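Local coordinates for protein congerin-2 (Conger myriaster, PDB 1IS3) that binds beta-galactosides such as lactose as a homodimeric galectin, although its physiological role is not yet known, at residues T28-N33 with D84-T89; H47-S50 with Q55-L58; V59-V64 with Q70-S75; I90-H95 with A116-I121. All blocks are in the same frame, centred on the assembly; numbering follows the deposited sequence.

Contact 1 (T28-N33 with D84-T89); sequences TRFSIN and DHFQTT. With GAL (beta-D-galactopyranose), chain B.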
loop_
_atom_site.group_PDB
_atom_site.type_symbol
_atom_site.label_atom_id
_atom_site.label_comp_id
_atom_site.label_asym_id
_atom_site.label_seq_id
_atom_site.Cartn_x
_atom_site.Cartn_y
_atom_site.Cartn_z
ATOM N N THR A 28 -17.029 14.780 -8.332
ATOM C CA THR A 28 -17.173 16.090 -7.689
ATOM C C THR A 28 -15.727 16.506 -7.256
ATOM O O THR A 28 -15.224 17.589 -7.589
ATOM C CB THR A 28 -18.284 15.618 -6.669
ATOM O OG1 THR A 28 -19.396 16.503 -6.740
ATOM C CG2 THR A 28 -17.690 15.301 -5.368
ATOM N N ARG A 29 -15.013 15.636 -6.519
ATOM C CA ARG A 29 -13.668 15.870 -5.992
ATOM C C ARG A 29 -13.083 14.552 -5.482
ATOM O O ARG A 29 -13.822 13.609 -5.145
ATOM C CB ARG A 29 -13.720 16.882 -4.834
ATOM C CG ARG A 29 -14.619 16.380 -3.714
ATOM C CD ARG A 29 -15.083 17.383 -2.685
ATOM N NE ARG A 29 -14.056 17.715 -1.751
ATOM C CZ ARG A 29 -14.203 17.724 -0.409
ATOM N NH1 ARG A 29 -13.159 18.077 0.306
ATOM N NH2 ARG A 29 -15.296 17.379 0.253
ATOM N N PHE A 30 -11.784 14.441 -5.393
ATOM C CA PHE A 30 -11.164 13.300 -4.709
ATOM C C PHE A 30 -9.889 13.855 -4.067
ATOM O O PHE A 30 -9.346 14.879 -4.520
ATOM C CB PHE A 30 -10.794 12.142 -5.649
ATOM C CG PHE A 30 -9.641 12.361 -6.618
ATOM C CD1 PHE A 30 -9.875 12.984 -7.858
ATOM C CD2 PHE A 30 -8.338 11.957 -6.262
ATOM C CE1 PHE A 30 -8.801 13.214 -8.739
ATOM C CE2 PHE A 30 -7.284 12.189 -7.149
ATOM C CZ PHE A 30 -7.513 12.823 -8.382
ATOM N N SER A 31 -9.367 13.217 -3.026
ATOM C CA SER A 31 -8.133 13.711 -2.425
ATOM C C SER A 31 -7.092 12.623 -2.221
ATOM O O SER A 31 -7.473 11.457 -2.091
ATOM C CB SER A 31 -8.418 14.370 -1.072
ATOM O OG SER A 31 -9.049 13.557 -0.093
ATOM N N ILE A 32 -5.829 13.015 -2.153
ATOM C CA ILE A 32 -4.747 12.134 -1.754
ATOM C C ILE A 32 -4.315 12.707 -0.378
ATOM O O ILE A 32 -4.125 13.932 -0.205
ATOM C CB ILE A 32 -3.584 12.206 -2.787
ATOM C CG1 ILE A 32 -4.070 11.669 -4.156
ATOM C CG2 ILE A 32 -2.359 11.423 -2.240
ATOM C CD1 ILE A 32 -3.146 12.117 -5.360
ATOM N N ASN A 33 -4.113 11.831 0.603
ATOM C CA ASN A 33 -3.873 12.252 1.987
ATOM C C ASN A 33 -2.669 11.517 2.571
ATOM O O ASN A 33 -2.594 10.295 2.384
ATOM C CB ASN A 33 -5.102 11.935 2.849
ATOM C CG ASN A 33 -6.335 12.628 2.322
ATOM O OD1 ASN A 33 -6.500 13.814 2.569
ATOM N ND2 ASN A 33 -7.190 11.997 1.531
ATOM N N ASP A 84 -10.492 9.861 -16.748
ATOM C CA ASP A 84 -9.132 9.612 -17.190
ATOM C C ASP A 84 -8.160 9.252 -16.076
ATOM O O ASP A 84 -8.415 9.493 -14.905
ATOM C CB ASP A 84 -8.616 10.844 -17.930
ATOM C CG ASP A 84 -9.255 11.079 -19.308
ATOM O OD1 ASP A 84 -8.891 12.069 -19.959
ATOM O OD2 ASP A 84 -10.082 10.281 -19.759
ATOM N N HIS A 85 -7.025 8.673 -16.467
ATOM C CA HIS A 85 -5.959 8.310 -15.549
ATOM C C HIS A 85 -5.160 9.519 -15.080
ATOM O O HIS A 85 -5.124 10.570 -15.749
ATOM C CB HIS A 85 -4.955 7.360 -16.194
ATOM C CG HIS A 85 -5.614 6.032 -16.475
ATOM N ND1 HIS A 85 -5.481 4.864 -15.849
ATOM C CD2 HIS A 85 -6.538 5.853 -17.482
ATOM C CE1 HIS A 85 -6.289 3.991 -16.430
ATOM N NE2 HIS A 85 -6.929 4.601 -17.417
ATOM N N PHE A 86 -4.522 9.398 -13.934
ATOM C CA PHE A 86 -3.598 10.422 -13.452
ATOM C C PHE A 86 -2.442 9.677 -12.770
ATOM O O PHE A 86 -2.586 8.490 -12.404
ATOM C CB PHE A 86 -4.299 11.336 -12.446
ATOM C CG PHE A 86 -4.757 10.668 -11.159
ATOM C CD1 PHE A 86 -6.033 10.123 -11.071
ATOM C CD2 PHE A 86 -3.896 10.571 -10.051
ATOM C CE1 PHE A 86 -6.444 9.486 -9.892
ATOM C CE2 PHE A 86 -4.323 9.926 -8.886
ATOM C CZ PHE A 86 -5.598 9.382 -8.808
ATOM N N GLN A 87 -1.332 10.373 -12.538
ATOM C CA GLN A 87 -0.154 9.812 -11.875
ATOM C C GLN A 87 0.467 10.939 -11.055
ATOM O O GLN A 87 0.659 12.028 -11.607
ATOM C CB GLN A 87 0.818 9.322 -12.936
ATOM C CG GLN A 87 2.014 8.657 -12.314
ATOM C CD GLN A 87 2.789 7.831 -13.331
ATOM O OE1 GLN A 87 4.011 7.892 -13.402
ATOM N NE2 GLN A 87 2.135 7.009 -14.145
ATOM N N THR A 88 0.759 10.728 -9.774
ATOM C CA THR A 88 1.311 11.754 -8.911
ATOM C C THR A 88 2.453 11.148 -8.120
ATOM O O THR A 88 2.354 10.006 -7.634
ATOM C CB THR A 88 0.244 12.284 -7.933
ATOM O OG1 THR A 88 -0.851 12.686 -8.764
ATOM C CG2 THR A 88 0.722 13.437 -7.070
ATOM N N THR A 89 3.505 11.949 -7.991
ATOM C CA THR A 89 4.661 11.568 -7.204
ATOM C C THR A 89 4.892 12.610 -6.110
ATOM O O THR A 89 4.815 13.825 -6.350
ATOM C CB THR A 89 5.951 11.457 -8.089
ATOM O OG1 THR A 89 5.688 10.391 -9.005
ATOM C CG2 THR A 89 7.245 11.136 -7.315
HETATM C C1 GAL B . -13.050 22.033 3.150
HETATM C C2 GAL B . -13.537 20.618 2.865
HETATM C C3 GAL B . -12.604 19.591 3.488
HETATM C C4 GAL B . -11.162 19.849 3.042
HETATM C C5 GAL B . -10.792 21.290 3.370
HETATM C C6 GAL B . -9.398 21.644 2.928
HETATM O O2 GAL B . -14.838 20.454 3.396
HETATM O O3 GAL B . -13.007 18.287 3.099
HETATM O O4 GAL B . -11.017 19.617 1.645
HETATM O O5 GAL B . -11.695 22.197 2.710
HETATM O O6 GAL B . -9.068 22.964 3.320
#
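The core between the two sheets of the galectin beta-sandwich is bridged where F30 and I32, on the strand 29-33, meet F86 and T88 on the strand 85-89. The strand axes stay 10.9 Å apart and run at 26° to each other, so side chains alone span the gap. F30 and F86 extend from facing strands and meet in an offset stack, with centroids 4.9 Å apart and planes at 30°; CZ of F30 lies over one face of F86, displaced toward its rim. Beside the stack, CD1 of I32 reaches tip to tip toward OG1 of T88, 4.1 Å away. R29 projects from the other side of its strand: its NH1 donates a nearly straight hydrogen bond (169°) to galactose O3 at 2.8 Å, in the guanidinium plane, and also forms a salt bridge with OD2 of D46. Alternation along one strand thus supplies core on one face and sugar site on the other, as expected of a carbohydrate-binding galectin sandwich.

Contact 2 (H47-S50 with Q55-L58); sequences HRFS and QNVL. With GAL (beta-D-galactopyranose), chain B; BGC (beta-D-glucopyranose), chain C.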
loop_
_atom_site.group_PDB
_atom_site.type_symbol
_atom_site.label_atom_id
_atom_site.label_comp_id
_atom_site.label_asym_id
_atom_site.label_seq_id
_atom_site.Cartn_x
_atom_site.Cartn_y
_atom_site.Cartn_z
ATOM N N HIS A 47 -8.726 17.532 -5.166
ATOM C CA HIS A 47 -8.824 17.797 -6.591
ATOM C C HIS A 47 -10.287 18.106 -6.830
ATOM O O HIS A 47 -11.116 17.189 -6.776
ATOM C CB HIS A 47 -8.412 16.573 -7.437
ATOM C CG HIS A 47 -7.043 16.016 -7.100
ATOM N ND1 HIS A 47 -6.696 15.413 -5.949
ATOM C CD2 HIS A 47 -5.972 15.958 -7.949
ATOM C CE1 HIS A 47 -5.458 14.980 -6.066
ATOM N NE2 HIS A 47 -5.048 15.314 -7.268
ATOM N N ARG A 48 -10.633 19.381 -7.044
ATOM C CA ARG A 48 -12.043 19.762 -7.093
ATOM C C ARG A 48 -12.503 20.057 -8.507
ATOM O O ARG A 48 -12.073 21.051 -9.115
ATOM C CB ARG A 48 -12.273 20.993 -6.221
ATOM C CG ARG A 48 -12.068 20.674 -4.736
ATOM C CD ARG A 48 -12.107 21.923 -3.840
ATOM N NE ARG A 48 -11.829 21.568 -2.439
ATOM C CZ ARG A 48 -12.020 22.361 -1.372
ATOM N NH1 ARG A 48 -11.736 21.936 -0.128
ATOM N NH2 ARG A 48 -12.462 23.593 -1.561
ATOM N N PHE A 49 -13.370 19.175 -9.016
ATOM C CA PHE A 49 -13.973 19.371 -10.323
ATOM C C PHE A 49 -15.139 20.319 -10.145
ATOM O O PHE A 49 -15.249 21.292 -10.904
ATOM C CB PHE A 49 -14.486 18.068 -10.910
ATOM C CG PHE A 49 -13.275 17.213 -11.238
ATOM C CD1 PHE A 49 -12.749 16.352 -10.250
ATOM C CD2 PHE A 49 -12.653 17.338 -12.504
ATOM C CE1 PHE A 49 -11.595 15.625 -10.530
ATOM C CE2 PHE A 49 -11.491 16.591 -12.769
ATOM C CZ PHE A 49 -10.964 15.743 -11.789
ATOM N N SER A 50 -16.015 20.027 -9.172
ATOM C CA SER A 50 -17.086 20.958 -8.820
ATOM C C SER A 50 -17.431 20.740 -7.350
ATOM O O SER A 50 -17.963 19.695 -6.961
ATOM C CB SER A 50 -18.328 20.723 -9.723
ATOM O OG SER A 50 -19.332 21.741 -9.603
ATOM N N GLN A 55 -14.148 25.104 -8.973
ATOM C CA GLN A 55 -14.227 24.305 -10.197
ATOM C C GLN A 55 -12.836 24.305 -10.793
ATOM O O GLN A 55 -12.229 25.358 -11.025
ATOM C CB GLN A 55 -15.225 24.904 -11.209
ATOM C CG GLN A 55 -16.725 24.852 -10.812
ATOM C CD GLN A 55 -17.544 25.809 -11.675
ATOM O OE1 GLN A 55 -17.330 25.863 -12.901
ATOM N NE2 GLN A 55 -18.458 26.624 -11.131
ATOM N N ASN A 56 -12.304 23.083 -10.950
ATOM C CA ASN A 56 -10.990 22.794 -11.511
ATOM C C ASN A 56 -9.863 23.530 -10.768
ATOM O O ASN A 56 -9.045 24.318 -11.280
ATOM C CB ASN A 56 -10.969 23.132 -13.045
ATOM C CG ASN A 56 -12.118 22.440 -13.771
ATOM O OD1 ASN A 56 -12.408 21.254 -13.586
ATOM N ND2 ASN A 56 -12.934 23.191 -14.511
ATOM N N VAL A 57 -9.790 23.220 -9.468
ATOM C CA VAL A 57 -8.760 23.807 -8.606
ATOM C C VAL A 57 -8.223 22.719 -7.676
ATOM O O VAL A 57 -8.934 21.744 -7.353
ATOM C CB VAL A 57 -9.419 25.034 -7.829
ATOM C CG1 VAL A 57 -10.566 24.588 -6.998
ATOM C CG2 VAL A 57 -8.405 25.694 -6.905
ATOM N N LEU A 58 -6.943 22.866 -7.324
ATOM C CA LEU A 58 -6.349 22.030 -6.303
ATOM C C LEU A 58 -6.386 22.802 -4.995
ATOM O O LEU A 58 -6.095 23.999 -4.987
ATOM C CB LEU A 58 -4.875 21.665 -6.586
ATOM C CG LEU A 58 -4.557 20.649 -7.697
ATOM C CD1 LEU A 58 -3.021 20.486 -7.768
ATOM C CD2 LEU A 58 -5.222 19.314 -7.441
HETATM C C1 GAL B . -13.050 22.033 3.150
HETATM C C2 GAL B . -13.537 20.618 2.865
HETATM C C3 GAL B . -12.604 19.591 3.488
HETATM C C4 GAL B . -11.162 19.849 3.042
HETATM C C5 GAL B . -10.792 21.290 3.370
HETATM C C6 GAL B . -9.398 21.644 2.928
HETATM O O2 GAL B . -14.838 20.454 3.396
HETATM O O3 GAL B . -13.007 18.287 3.099
HETATM O O4 GAL B . -11.017 19.617 1.645
HETATM O O5 GAL B . -11.695 22.197 2.710
HETATM O O6 GAL B . -9.068 22.964 3.320
HETATM C C2 BGC C . -13.558 26.625 1.882
HETATM C C3 BGC C . -13.558 25.141 1.520
HETATM C C4 BGC C . -13.741 24.312 2.787
HETATM C C5 BGC C . -15.023 24.755 3.516
HETATM C C6 BGC C . -15.212 24.053 4.844
HETATM C C1 BGC C . -14.862 26.960 2.602
HETATM O O1 BGC C . -14.853 28.296 2.973
HETATM O O2 BGC C . -13.438 27.414 0.708
HETATM O O3 BGC C . -12.342 24.799 0.881
HETATM O O4 BGC C . -13.845 22.920 2.438
HETATM O O5 BGC C . -14.975 26.169 3.792
HETATM O O6 BGC C . -14.087 24.255 5.689
#
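CB of R48 packs against CG1 of V57, and from there the arginine runs extended from CG to NE (chi3 -177°) to the lactose. Its NH2 donates to glucose O3 at 2.7 Å. NH1 of R48 donates to galactose O5 at 2.9 Å and galactose O4 at 3.0 Å, with weaker bonds to glucose O3 and O4. Behind this first shell, D46 holds NE and D54 holds NH2, two salt bridges that probably fix the guanidinium's rotation. The backbone ladder positions the arginine in turn. R48 and V57 form a hydrogen-bonded pair, the amide N of R48 giving a 2.9 Å bond to O of V57. In return, R48 O receives N of V57 at 3.2 Å and, weakly and bent (118°), N of N56. Two successive residues therefore face R48, which defines a G1 beta bulge; N56 has the positive phi expected of its first position, 56°. On the opposite face of the sheet, at the adjoining non-hydrogen-bonded pair, CD2 of L58 sits over one face of the imidazole, 3.5 Å from CD2 of H47, while ND1 of H47 is hydrogen-bonded to O of F30. A bulged hairpin thus presents an arginine to both sugar rings in this galectin lactose site.

Contact 3 (V59-V64 with Q70-S75); sequences VLNSLV and QQEERS. With GAL (beta-D-galactopyranose), chain B; BGC (beta-D-glucopyranose), chain C.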
loop_
_atom_site.group_PDB
_atom_site.type_symbol
_atom_site.label_atom_id
_atom_site.label_comp_id
_atom_site.label_asym_id
_atom_site.label_seq_id
_atom_site.Cartn_x
_atom_site.Cartn_y
_atom_site.Cartn_z
ATOM N N VAL A 59 -6.750 22.160 -3.894
ATOM C CA VAL A 59 -6.734 22.807 -2.592
ATOM C C VAL A 59 -5.871 21.926 -1.678
ATOM O O VAL A 59 -6.110 20.704 -1.568
ATOM C CB VAL A 59 -8.182 22.924 -2.046
ATOM C CG1 VAL A 59 -8.192 23.510 -0.623
ATOM C CG2 VAL A 59 -8.987 23.854 -2.971
ATOM N N LEU A 60 -4.863 22.517 -1.031
ATOM C CA LEU A 60 -3.969 21.798 -0.131
ATOM C C LEU A 60 -4.113 22.300 1.309
ATOM O O LEU A 60 -4.273 23.513 1.544
ATOM C CB LEU A 60 -2.523 21.972 -0.588
ATOM C CG LEU A 60 -2.278 21.287 -1.935
ATOM C CD1 LEU A 60 -2.458 22.306 -3.053
ATOM C CD2 LEU A 60 -0.904 20.675 -1.942
ATOM N N ASN A 61 -4.094 21.388 2.277
ATOM C CA ASN A 61 -4.228 21.776 3.672
ATOM C C ASN A 61 -3.782 20.667 4.621
ATOM O O ASN A 61 -3.420 19.574 4.163
ATOM C CB ASN A 61 -5.695 22.155 3.951
ATOM C CG ASN A 61 -5.909 23.186 5.075
ATOM O OD1 ASN A 61 -5.023 23.477 5.867
ATOM N ND2 ASN A 61 -7.092 23.746 5.218
ATOM N N SER A 62 -3.703 20.939 5.920
ATOM C CA SER A 62 -3.418 19.943 6.927
ATOM C C SER A 62 -4.612 19.937 7.876
ATOM O O SER A 62 -5.328 20.952 8.060
ATOM C CB SER A 62 -2.130 20.327 7.629
ATOM O OG SER A 62 -2.263 21.627 8.199
ATOM N N LEU A 63 -4.807 18.776 8.494
ATOM C CA LEU A 63 -5.887 18.512 9.410
ATOM C C LEU A 63 -5.242 18.065 10.703
ATOM O O LEU A 63 -4.443 17.113 10.688
ATOM C CB LEU A 63 -6.787 17.403 8.883
ATOM C CG LEU A 63 -7.938 16.938 9.757
ATOM C CD1 LEU A 63 -8.961 18.039 9.950
ATOM C CD2 LEU A 63 -8.650 15.804 9.061
ATOM N N VAL A 64 -5.587 18.746 11.795
ATOM C CA VAL A 64 -5.037 18.426 13.115
ATOM C C VAL A 64 -6.102 17.692 13.928
ATOM O O VAL A 64 -7.267 18.109 13.972
ATOM C CB VAL A 64 -4.607 19.745 13.817
ATOM C CG1 VAL A 64 -4.140 19.500 15.270
ATOM C CG2 VAL A 64 -3.435 20.333 13.016
ATOM N N GLN A 70 -6.433 23.647 8.813
ATOM C CA GLN A 70 -5.595 24.809 9.009
ATOM C C GLN A 70 -5.740 25.764 7.819
ATOM O O GLN A 70 -6.840 25.839 7.252
ATOM C CB GLN A 70 -4.159 24.303 9.226
ATOM C CG GLN A 70 -4.126 23.430 10.510
ATOM C CD GLN A 70 -4.743 24.091 11.762
ATOM O OE1 GLN A 70 -4.240 25.115 12.233
ATOM N NE2 GLN A 70 -5.821 23.573 12.345
ATOM N N GLN A 71 -4.706 26.497 7.416
ATOM C CA GLN A 71 -4.837 27.479 6.350
ATOM C C GLN A 71 -4.711 26.768 4.985
ATOM O O GLN A 71 -3.722 26.096 4.702
ATOM C CB GLN A 71 -3.737 28.498 6.595
ATOM C CG GLN A 71 -3.670 29.645 5.610
ATOM C CD GLN A 71 -2.319 29.842 4.876
ATOM O OE1 GLN A 71 -1.341 30.430 5.387
ATOM N NE2 GLN A 71 -2.215 29.404 3.609
ATOM N N GLU A 72 -5.717 26.906 4.126
ATOM C CA GLU A 72 -5.699 26.355 2.755
ATOM C C GLU A 72 -4.721 27.054 1.825
ATOM O O GLU A 72 -4.548 28.286 1.907
ATOM C CB GLU A 72 -6.985 26.505 1.976
ATOM C CG GLU A 72 -8.165 25.993 2.696
ATOM C CD GLU A 72 -9.430 26.027 1.864
ATOM O OE1 GLU A 72 -9.623 26.888 1.001
ATOM O OE2 GLU A 72 -10.231 25.153 2.122
ATOM N N GLU A 73 -4.104 26.307 0.931
ATOM C CA GLU A 73 -3.294 26.843 -0.141
ATOM C C GLU A 73 -3.979 26.337 -1.378
ATOM O O GLU A 73 -4.539 25.235 -1.376
ATOM C CB GLU A 73 -1.878 26.322 -0.047
ATOM C CG GLU A 73 -1.263 27.197 1.074
ATOM C CD GLU A 73 0.235 27.130 1.347
ATOM O OE1 GLU A 73 0.641 27.454 2.484
ATOM O OE2 GLU A 73 0.990 26.758 0.435
ATOM N N ARG A 74 -4.069 27.162 -2.412
ATOM C CA ARG A 74 -4.746 26.775 -3.653
ATOM C C ARG A 74 -3.877 26.846 -4.892
ATOM O O ARG A 74 -2.951 27.660 -4.944
ATOM C CB ARG A 74 -5.964 27.646 -3.880
ATOM C CG ARG A 74 -7.043 27.302 -2.864
ATOM C CD ARG A 74 -7.994 28.443 -2.523
ATOM N NE ARG A 74 -9.088 27.964 -1.678
ATOM C CZ ARG A 74 -10.173 27.402 -2.236
ATOM N NH1 ARG A 74 -10.261 27.285 -3.566
ATOM N NH2 ARG A 74 -11.175 26.946 -1.474
ATOM N N SER A 75 -4.095 25.951 -5.868
ATOM C CA SER A 75 -3.366 26.004 -7.100
ATOM C C SER A 75 -4.400 25.799 -8.174
ATOM O O SER A 75 -5.331 25.024 -8.118
ATOM C CB SER A 75 -2.320 24.913 -7.193
ATOM O OG SER A 75 -1.661 24.964 -8.445
HETATM C C1 GAL B . -13.050 22.033 3.150
HETATM C C2 GAL B . -13.537 20.618 2.865
HETATM C C3 GAL B . -12.604 19.591 3.488
HETATM C C4 GAL B . -11.162 19.849 3.042
HETATM C C5 GAL B . -10.792 21.290 3.370
HETATM C C6 GAL B . -9.398 21.644 2.928
HETATM O O2 GAL B . -14.838 20.454 3.396
HETATM O O3 GAL B . -13.007 18.287 3.099
HETATM O O4 GAL B . -11.017 19.617 1.645
HETATM O O5 GAL B . -11.695 22.197 2.710
HETATM O O6 GAL B . -9.068 22.964 3.320
HETATM C C2 BGC C . -13.558 26.625 1.882
HETATM C C3 BGC C . -13.558 25.141 1.520
HETATM C C4 BGC C . -13.741 24.312 2.787
HETATM C C5 BGC C . -15.023 24.755 3.516
HETATM C C6 BGC C . -15.212 24.053 4.844
HETATM C C1 BGC C . -14.862 26.960 2.602
HETATM O O1 BGC C . -14.853 28.296 2.973
HETATM O O2 BGC C . -13.438 27.414 0.708
HETATM O O3 BGC C . -12.342 24.799 0.881
HETATM O O4 BGC C . -13.845 22.920 2.438
HETATM O O5 BGC C . -14.975 26.169 3.792
HETATM O O6 BGC C . -14.087 24.255 5.689
#
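V59 and R74 run alongside each other, and in the conformer described CG2 of V59 rests 3.7 Å above one face of the R74 guanidinium, toward its rim. There R74 also grips E72 side-on in a salt bridge: NE and NH2 both donate to OE1, each at 2.9 Å, NE from the anti side and NH2 from the syn side, both tilted from the carboxylate plane. OE2 of E72 accepts from galactose O6. This antiparallel hairpin is part of the galectin lactose-binding face, and L60 and E73 form its hydrogen-bonded pair: N of L60 reaches O of E73 at 2.8 Å, almost straight (177°). Beyond that pair N61 spans the strands. With CG roughly anti to the backbone N (chi1 -152°), its amide is carried across to Q70 and the sugar. ND2 of N61 donates both to galactose O6, at 2.8 Å and 173°, and to O of Q70, approached from above the carbonyl plane. R112 binds OD1 of N61 and OG of S62, the latter touching CB of Q70 at 3.4 Å.

Contact 4 (I90-H95 with A116-I121); sequences ITFDTH and AAFNLI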
loop_
_atom_site.group_PDB
_atom_site.type_symbol
_atom_site.label_atom_id
_atom_site.label_comp_id
_atom_site.label_asym_id
_atom_site.label_seq_id
_atom_site.Cartn_x
_atom_site.Cartn_y
_atom_site.Cartn_z
ATOM N N ILE A 90 5.152 12.118 -4.908
ATOM C CA ILE A 90 5.348 12.953 -3.741
ATOM C C ILE A 90 6.646 12.559 -3.043
ATOM O O ILE A 90 6.963 11.363 -2.914
ATOM C CB ILE A 90 4.130 12.785 -2.775
ATOM C CG1 ILE A 90 2.834 13.143 -3.489
ATOM C CG2 ILE A 90 4.339 13.641 -1.508
ATOM C CD1 ILE A 90 1.564 12.788 -2.706
ATOM N N THR A 91 7.424 13.538 -2.620
ATOM C CA THR A 91 8.558 13.310 -1.743
ATOM C C THR A 91 8.548 14.487 -0.752
ATOM O O THR A 91 7.754 15.431 -0.936
ATOM C CB THR A 91 9.887 13.259 -2.565
ATOM O OG1 THR A 91 9.626 12.412 -3.656
ATOM C CG2 THR A 91 11.083 12.721 -1.779
ATOM N N PHE A 92 9.381 14.471 0.288
ATOM C CA PHE A 92 9.350 15.557 1.241
ATOM C C PHE A 92 10.630 15.622 2.040
ATOM O O PHE A 92 11.391 14.634 2.100
ATOM C CB PHE A 92 8.148 15.393 2.206
ATOM C CG PHE A 92 8.192 14.181 3.132
ATOM C CD1 PHE A 92 7.692 12.954 2.701
ATOM C CD2 PHE A 92 8.762 14.288 4.419
ATOM C CE1 PHE A 92 7.768 11.842 3.551
ATOM C CE2 PHE A 92 8.829 13.173 5.259
ATOM C CZ PHE A 92 8.335 11.954 4.824
ATOM N N ASP A 93 10.923 16.812 2.570
ATOM C CA ASP A 93 11.969 16.873 3.569
ATOM C C ASP A 93 11.312 17.458 4.809
ATOM O O ASP A 93 10.087 17.603 4.808
ATOM C CB ASP A 93 13.135 17.741 3.103
ATOM C CG ASP A 93 12.829 19.157 2.657
ATOM O OD1 ASP A 93 13.623 19.638 1.857
ATOM O OD2 ASP A 93 11.838 19.748 3.078
ATOM N N THR A 94 12.051 17.928 5.836
ATOM C CA THR A 94 11.330 18.405 7.030
ATOM C C THR A 94 10.614 19.716 6.888
ATOM O O THR A 94 9.844 20.122 7.745
ATOM C CB THR A 94 12.216 18.572 8.272
ATOM O OG1 THR A 94 13.345 19.335 7.872
ATOM C CG2 THR A 94 12.493 17.210 8.928
ATOM N N HIS A 95 10.876 20.396 5.780
ATOM C CA HIS A 95 10.238 21.682 5.550
ATOM C C HIS A 95 9.172 21.750 4.477
ATOM O O HIS A 95 8.287 22.609 4.560
ATOM C CB HIS A 95 11.277 22.731 5.194
ATOM C CG HIS A 95 12.154 22.994 6.394
ATOM N ND1 HIS A 95 13.426 22.648 6.584
ATOM C CD2 HIS A 95 11.683 23.578 7.550
ATOM C CE1 HIS A 95 13.730 22.991 7.826
ATOM N NE2 HIS A 95 12.675 23.549 8.389
ATOM N N ALA A 116 8.981 13.529 10.067
ATOM C CA ALA A 116 9.957 12.854 9.240
ATOM C C ALA A 116 9.501 11.500 8.677
ATOM O O ALA A 116 10.198 10.878 7.875
ATOM C CB ALA A 116 11.248 12.636 10.040
ATOM N N ALA A 117 8.325 11.037 9.091
ATOM C CA ALA A 117 7.774 9.758 8.622
ATOM C C ALA A 117 6.252 9.820 8.762
ATOM O O ALA A 117 5.753 10.514 9.688
ATOM C CB ALA A 117 8.285 8.607 9.483
ATOM N N PHE A 118 5.507 9.105 7.898
ATOM C CA PHE A 118 4.040 9.080 7.949
ATOM C C PHE A 118 3.620 7.633 7.814
ATOM O O PHE A 118 4.186 6.925 6.966
ATOM C CB PHE A 118 3.409 9.865 6.783
ATOM C CG PHE A 118 3.817 11.319 6.830
ATOM C CD1 PHE A 118 3.251 12.174 7.798
ATOM C CD2 PHE A 118 4.807 11.786 5.964
ATOM C CE1 PHE A 118 3.705 13.494 7.887
ATOM C CE2 PHE A 118 5.247 13.115 6.065
ATOM C CZ PHE A 118 4.699 13.952 7.023
ATOM N N ASN A 119 2.637 7.216 8.613
ATOM C CA ASN A 119 2.190 5.842 8.530
ATOM C C ASN A 119 0.893 5.571 7.794
ATOM O O ASN A 119 0.420 4.412 7.783
ATOM C CB ASN A 119 2.110 5.257 9.941
ATOM C CG ASN A 119 3.473 4.681 10.353
ATOM O OD1 ASN A 119 4.546 4.949 9.807
ATOM N ND2 ASN A 119 3.527 3.875 11.396
ATOM N N LEU A 120 0.303 6.568 7.140
ATOM C CA LEU A 120 -0.936 6.341 6.410
ATOM C C LEU A 120 -0.976 7.189 5.130
ATOM O O LEU A 120 -0.713 8.399 5.174
ATOM C CB LEU A 120 -2.150 6.700 7.289
ATOM C CG LEU A 120 -3.533 6.560 6.625
ATOM C CD1 LEU A 120 -3.778 5.093 6.311
ATOM C CD2 LEU A 120 -4.635 7.058 7.526
ATOM N N ILE A 121 -1.253 6.562 4.001
ATOM C CA ILE A 121 -1.433 7.244 2.742
ATOM C C ILE A 121 -2.804 6.772 2.282
ATOM O O ILE A 121 -3.019 5.552 2.290
ATOM C CB ILE A 121 -0.334 6.811 1.765
ATOM C CG1 ILE A 121 1.018 7.294 2.232
ATOM C CG2 ILE A 121 -0.650 7.362 0.395
ATOM C CD1 ILE A 121 2.030 6.145 2.108
#
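F92, at the end of the strand 90-92, meets F118 across the interior of the beta-sandwich, near the corner where the segment 116-121 passes from one strand to the next. From CB, a first torsion of 65° swings the F92 ring off its strand toward F118. Along the ring, CD1 and CD2 come within 4.2 Å of CE2 of F118. CE1 is nearer, 3.8 Å from both CE2 and CD2 of F118, and CE2 approaches CE2 of F118 at 3.7 Å. The rings make a T-shaped (edge-to-face) pair, with the edge of F118 toward the face of F92, centroids 5.0 Å apart and planes at 63°. CE2 of F118 sits over the F92 face toward its rim. F11 adds a second edge-to-face partner to F92, and F97 meets its ring as well. At the tip, CZ of F92 lies 3.5 Å from CE2 of F118, while A116 O stands near the ring plane at its edge, 3.7 Å from CZ.

From the N terminus, the strand 29-34 opens contact 1, which closes only when the chain reaches 84-89, so contacts 2 and 3 both fall within that long excursion. They follow in series: contact 2 closes the short turn between strands 40-48 and 57-64, and contact 3 closes the next hairpin, to 68-75. All three reach one sheet and touch the galactose. A probable hydrogen bond from L58 N to S75 O links contacts 2 and 3, and another, from H47 N to F30 O, links contacts 1 and 2. Contact 4 opens later on the strand 85-92 and ties it to 117-125, a neighbour of 29-34. Contacts 1 and 4 thus join the two sheets on opposite sides of the chain's centre.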